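Triacylglycerol lipase (Clostridium botulinum, PDB 5AH1) hydrolyses ester bonds as a zinc-binding alpha/beta-hydrolase, classed as a triacylglycerol lipase and also associated with the breakdown of synthetic polyesters. Local coordinates at residues I80-G85 / H115-A120; K98-V103 / H177-S182. One frame throughout, in Å; residues are numbered along the deposited sequence.

Contact 1 (I80-G85 / H115-A120)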
loop_
_atom_site.group_PDB
_atom_site.type_symbol
_atom_site.label_atom_id
_atom_site.label_comp_id
_atom_site.label_asym_id
_atom_site.label_seq_id
_atom_site.Cartn_x
_atom_site.Cartn_y
_atom_site.Cartn_z
ATOM N N ILE A 80 6.145 -0.382 15.251
ATOM C CA ILE A 80 5.494 -0.538 13.953
ATOM C C ILE A 80 5.457 0.817 13.253
ATOM O O ILE A 80 5.208 1.843 13.884
ATOM C CB ILE A 80 4.043 -1.080 14.151
ATOM C CG1 ILE A 80 4.093 -2.543 14.608
ATOM C CG2 ILE A 80 3.201 -0.922 12.898
ATOM C CD1 ILE A 80 2.801 -3.048 15.221
ATOM N N VAL A 81 5.720 0.816 11.949
ATOM C CA VAL A 81 5.488 1.968 11.098
ATOM C C VAL A 81 4.494 1.540 10.017
ATOM O O VAL A 81 4.746 0.611 9.246
ATOM C CB VAL A 81 6.808 2.513 10.476
ATOM C CG1 VAL A 81 6.530 3.630 9.481
ATOM C CG2 VAL A 81 7.750 3.002 11.573
ATOM N N LEU A 82 3.380 2.265 9.956
ATOM C CA LEU A 82 2.280 2.007 9.028
ATOM C C LEU A 82 2.454 2.829 7.754
ATOM O O LEU A 82 2.752 4.020 7.828
ATOM C CB LEU A 82 0.963 2.410 9.700
ATOM C CG LEU A 82 0.609 1.697 11.007
ATOM C CD1 LEU A 82 -0.587 2.360 11.657
ATOM C CD2 LEU A 82 0.312 0.235 10.778
ATOM N N VAL A 83 2.246 2.194 6.602
ATOM C CA VAL A 83 2.463 2.825 5.304
ATOM C C VAL A 83 1.272 2.566 4.364
ATOM O O VAL A 83 1.008 1.442 3.952
ATOM C CB VAL A 83 3.764 2.331 4.661
ATOM C CG1 VAL A 83 4.023 3.100 3.350
ATOM C CG2 VAL A 83 4.952 2.465 5.622
ATOM N N HIS A 84 0.547 3.645 4.077
ATOM C CA HIS A 84 -0.639 3.608 3.237
ATOM C C HIS A 84 -0.326 3.303 1.772
ATOM O O HIS A 84 0.831 3.353 1.330
ATOM C CB HIS A 84 -1.337 4.973 3.313
ATOM C CG HIS A 84 -0.518 6.094 2.758
ATOM N ND1 HIS A 84 -0.435 6.349 1.410
ATOM C CD2 HIS A 84 0.278 7.013 3.359
ATOM C CE1 HIS A 84 0.363 7.383 1.203
ATOM N NE2 HIS A 84 0.813 7.803 2.370
ATOM N N GLY A 85 -1.385 2.989 1.040
ATOM C CA GLY A 85 -1.291 2.705 -0.383
ATOM C C GLY A 85 -1.576 3.859 -1.319
ATOM O O GLY A 85 -1.272 5.020 -1.049
ATOM N N HIS A 115 1.755 -1.070 22.155
ATOM C CA HIS A 115 2.419 -1.387 20.896
ATOM C C HIS A 115 2.857 -0.078 20.251
ATOM O O HIS A 115 2.055 0.607 19.612
ATOM C CB HIS A 115 1.471 -2.166 19.985
ATOM C CG HIS A 115 0.806 -3.331 20.656
ATOM N ND1 HIS A 115 1.482 -4.483 20.991
ATOM C CD2 HIS A 115 -0.479 -3.527 21.036
ATOM C CE1 HIS A 115 0.646 -5.333 21.563
ATOM N NE2 HIS A 115 -0.551 -4.777 21.601
ATOM N N GLU A 116 4.125 0.281 20.445
ATOM C CA GLU A 116 4.670 1.523 19.899
ATOM C C GLU A 116 4.487 1.542 18.385
ATOM O O GLU A 116 4.950 0.634 17.684
ATOM C CB GLU A 116 6.150 1.666 20.266
ATOM C CG GLU A 116 6.740 3.030 19.920
ATOM C CD GLU A 116 8.232 3.113 20.177
ATOM O OE1 GLU A 116 8.800 2.139 20.702
ATOM O OE2 GLU A 116 8.851 4.145 19.853
ATOM N N THR A 117 3.789 2.566 17.898
ATOM C CA THR A 117 3.362 2.630 16.504
ATOM C C THR A 117 3.393 4.058 15.979
ATOM O O THR A 117 2.941 4.991 16.647
ATOM C CB THR A 117 1.922 2.088 16.337
ATOM O OG1 THR A 117 1.865 0.723 16.767
ATOM C CG2 THR A 117 1.449 2.160 14.880
ATOM N N TYR A 118 3.909 4.184 14.762
ATOM C CA TYR A 118 3.941 5.436 14.010
ATOM C C TYR A 118 3.294 5.249 12.658
ATOM O O TYR A 118 3.146 4.124 12.159
ATOM C CB TYR A 118 5.389 5.889 13.809
ATOM C CG TYR A 118 6.144 5.987 15.096
ATOM C CD1 TYR A 118 6.045 7.130 15.861
ATOM C CD2 TYR A 118 6.905 4.936 15.579
ATOM C CE1 TYR A 118 6.690 7.245 17.059
ATOM C CE2 TYR A 118 7.571 5.044 16.801
ATOM C CZ TYR A 118 7.452 6.200 17.539
ATOM O OH TYR A 118 8.091 6.343 18.763
ATOM N N THR A 119 2.941 6.372 12.053
ATOM C CA THR A 119 2.338 6.390 10.730
ATOM C C THR A 119 3.215 7.228 9.812
ATOM O O THR A 119 3.565 8.359 10.146
ATOM C CB THR A 119 0.928 7.001 10.777
ATOM O OG1 THR A 119 0.097 6.207 11.632
ATOM C CG2 THR A 119 0.291 7.038 9.398
ATOM N N ALA A 120 3.599 6.658 8.678
ATOM C CA ALA A 120 4.342 7.402 7.664
ATOM C C ALA A 120 3.422 7.775 6.520
ATOM O O ALA A 120 2.524 7.013 6.163
ATOM C CB ALA A 120 5.512 6.598 7.161
HETATM O O HOH W 1 0.299 5.440 6.367
#

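Contact 2 (K98-V103 / H177-S182)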
loop_
_atom_site.group_PDB
_atom_site.type_symbol
_atom_site.label_atom_id
_atom_site.label_comp_id
_atom_site.label_asym_id
_atom_site.label_seq_id
_atom_site.Cartn_x
_atom_site.Cartn_y
_atom_site.Cartn_z
ATOM N N LYS A 98 -8.923 8.824 9.183
ATOM C CA LYS A 98 -7.619 8.159 9.096
ATOM C C LYS A 98 -7.569 7.065 8.035
ATOM O O LYS A 98 -8.504 6.275 7.902
ATOM C CB LYS A 98 -7.251 7.539 10.455
ATOM C CG LYS A 98 -7.064 8.563 11.555
ATOM C CD LYS A 98 -5.741 9.326 11.426
ATOM C CE LYS A 98 -5.614 10.442 12.470
ATOM N NZ LYS A 98 -6.515 11.575 12.171
ATOM N N TYR A 99 -6.464 6.992 7.305
ATOM C CA TYR A 99 -6.252 5.863 6.413
ATOM C C TYR A 99 -6.303 4.572 7.242
ATOM O O TYR A 99 -6.954 3.593 6.868
ATOM C CB TYR A 99 -4.919 5.964 5.692
ATOM C CG TYR A 99 -4.742 4.911 4.620
ATOM C CD1 TYR A 99 -4.227 3.657 4.924
ATOM C CD2 TYR A 99 -5.095 5.165 3.303
ATOM C CE1 TYR A 99 -4.045 2.694 3.940
ATOM C CE2 TYR A 99 -4.934 4.223 2.326
ATOM C CZ TYR A 99 -4.416 2.982 2.640
ATOM O OH TYR A 99 -4.229 2.070 1.619
ATOM N N TRP A 100 -5.604 4.596 8.374
ATOM C CA TRP A 100 -5.507 3.437 9.236
ATOM C C TRP A 100 -6.590 3.484 10.305
ATOM O O TRP A 100 -6.376 3.976 11.414
ATOM C CB TRP A 100 -4.108 3.357 9.848
ATOM C CG TRP A 100 -3.059 3.049 8.802
ATOM C CD1 TRP A 100 -2.254 3.953 8.153
ATOM C CD2 TRP A 100 -2.730 1.761 8.258
ATOM N NE1 TRP A 100 -1.437 3.297 7.257
ATOM C CE2 TRP A 100 -1.712 1.951 7.302
ATOM C CE3 TRP A 100 -3.192 0.465 8.503
ATOM C CZ2 TRP A 100 -1.146 0.894 6.605
ATOM C CZ3 TRP A 100 -2.621 -0.586 7.826
ATOM C CH2 TRP A 100 -1.620 -0.369 6.878
ATOM N N GLY A 101 -7.766 2.990 9.926
ATOM C CA GLY A 101 -8.880 2.783 10.833
ATOM C C GLY A 101 -10.097 3.639 10.555
ATOM O O GLY A 101 -11.169 3.394 11.093
ATOM N N GLY A 102 -9.943 4.677 9.738
ATOM C CA GLY A 102 -11.070 5.538 9.431
ATOM C C GLY A 102 -11.473 6.427 10.589
ATOM O O GLY A 102 -10.732 7.336 10.972
ATOM N N VAL A 103 -12.654 6.162 11.146
ATOM C CA VAL A 103 -13.110 6.861 12.348
ATOM C C VAL A 103 -12.551 6.245 13.620
ATOM O O VAL A 103 -12.761 6.785 14.710
ATOM C CB VAL A 103 -14.641 6.901 12.443
ATOM C CG1 VAL A 103 -15.215 7.693 11.280
ATOM C CG2 VAL A 103 -15.235 5.498 12.511
ATOM N N HIS A 177 9.209 -2.705 12.474
ATOM C CA HIS A 177 8.317 -3.553 11.703
ATOM C C HIS A 177 7.577 -2.637 10.737
ATOM O O HIS A 177 6.922 -1.696 11.182
ATOM C CB HIS A 177 7.269 -4.220 12.575
ATOM C CG HIS A 177 7.826 -5.110 13.633
ATOM N ND1 HIS A 177 8.385 -6.338 13.350
ATOM C CD2 HIS A 177 7.905 -4.952 14.976
ATOM C CE1 HIS A 177 8.769 -6.902 14.481
ATOM N NE2 HIS A 177 8.496 -6.084 15.480
ATOM N N LEU A 178 7.659 -2.903 9.434
ATOM C CA LEU A 178 6.905 -2.128 8.460
ATOM C C LEU A 178 5.639 -2.870 8.089
ATOM O O LEU A 178 5.678 -4.070 7.794
ATOM C CB LEU A 178 7.728 -1.891 7.194
ATOM C CG LEU A 178 8.801 -0.811 7.330
ATOM C CD1 LEU A 178 9.798 -0.910 6.177
ATOM C CD2 LEU A 178 8.176 0.570 7.373
ATOM N N ILE A 179 4.519 -2.158 8.097
ATOM C CA ILE A 179 3.242 -2.702 7.654
ATOM C C ILE A 179 2.690 -1.802 6.567
ATOM O O ILE A 179 2.492 -0.610 6.802
ATOM C CB ILE A 179 2.220 -2.823 8.821
ATOM C CG1 ILE A 179 2.772 -3.699 9.951
ATOM C CG2 ILE A 179 0.897 -3.367 8.314
ATOM C CD1 ILE A 179 1.848 -3.895 11.155
ATOM N N GLY A 180 2.430 -2.387 5.404
ATOM C CA GLY A 180 1.995 -1.622 4.255
ATOM C C GLY A 180 0.745 -2.190 3.631
ATOM O O GLY A 180 0.688 -3.367 3.306
ATOM N N HIS A 181 -0.256 -1.334 3.438
ATOM C CA HIS A 181 -1.519 -1.735 2.823
ATOM C C HIS A 181 -1.506 -1.335 1.361
ATOM O O HIS A 181 -1.009 -0.262 1.006
ATOM C CB HIS A 181 -2.693 -1.081 3.545
ATOM C CG HIS A 181 -4.022 -1.354 2.917
ATOM N ND1 HIS A 181 -4.720 -0.400 2.200
ATOM C CD2 HIS A 181 -4.753 -2.491 2.841
ATOM C CE1 HIS A 181 -5.853 -0.925 1.769
ATOM N NE2 HIS A 181 -5.891 -2.195 2.137
ATOM N N SER A 182 -2.095 -2.157 0.502
ATOM C CA SER A 182 -2.231 -1.770 -0.898
ATOM C C SER A 182 -0.814 -1.551 -1.427
ATOM O O SER A 182 0.101 -2.310 -1.115
ATOM C CB SER A 182 -3.146 -0.519 -1.011
ATOM O OG SER A 182 -2.969 0.195 -2.227
#

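Contact 1 (I80-G85 / H115-A120)
Ile80 and Leu82 bond through their backbones to Glu116, Tyr118 and Ala120, zipping two parallel strands together. Four N-H...O=C bonds run between the chains: Ile80 N to Glu116 O (2.9 Å), Tyr118 N to Ile80 O, Leu82 N to Tyr118 O and Ala120 N to Leu82 O. All four are nearly straight, at least 164° at hydrogen, and the axes of 80-83 and 117-120 are inclined at 27°. Two CA-H...O contacts reinforce them; the shorter joins Thr117 CA to Ile80 O at 3.3 Å.

Apolar contacts lie on both faces. On one, Val81 CG1 meets Ala120 CB at 3.9 Å. On the other, Leu82 CD1 lies 3.8 Å from Thr117 CG2, the methyl that chi1 of -60° sets anti to the backbone N. The same torsion places Thr117 OG1 beside its own N, where it donates to His115 O from above the carbonyl plane and lies alongside Ile80 CB.

His84 CD2 approaches Ala120 O at 3.6 Å, while His84 ND1 bonds to Gly85 O. Past Leu82 and Ala120 the direct ladder ends, and a single water, donating to Ala120 O at 2.7 Å but weakly held by His84 N, links the chains as His84 leaves the strand.

Contact 2 (K98-V103 / H177-S182)
His181 meets both aromatic residues of the 98-103 loop, Tyr99 at its ring and Trp100 at its CB. That CB lies 3.6 Å from Trp100 CH2 and 4.0 Å from Trp100 CZ2, against the far end of the indole. With chi1 at 176°, CG stands anti to the backbone N, and the imidazole extends from the strand to the tyrosine; CG is 3.7 Å from Tyr99 OH. Next, ND1 forms a 2.6 Å hydrogen bond with Tyr99 OH, whose oxygen lies in the imidazole plane at the ring edge, and CE1 lies 3.4 Å from the same oxygen. The rings meet rim to rim with planes at 61°, neither covering the other's face. At the tip, NE2 hydrogen-bonds to His426 O, so both ring nitrogens have partners and the ring's rotation is fixed.

Trp100 CH2 also reaches Ile179 CG2 at 4.2 Å, and Tyr99 CD1 sits 3.6 Å above one indole face, offset toward the rim. Next in the chain, Ser182 has phi of 60°, the strained turn after a strand. Together with Gly180, Ser182 and Gly184 in the GxSxG spacing, this matches the nucleophile elbow of alpha/beta-hydrolases, with Ser182 probably the nucleophile.

In the fold
Strand 80-83 ties the two contacts together: it pairs with 117-120 in contact 1 and, on its other side, with 176-181, the strand of contact 2, through Val81 N to His177 O and Val83 N to Ile179 O. Both contacts are buried, but contact 1 involves an outermost strand of the parallel sheet, whereas contact 2 lies closer to the chain's centre. Contact 1 pairs the two strands of a beta-alpha-beta unit whose connection contains helix 106-112, and relies on repetitive backbone bonding; contact 2 sets a loop against a strand end through aromatic side chains and one side-chain hydrogen bond. Trp100 bridges them directly, its NE1 packing 3.5 Å from Leu82 CB.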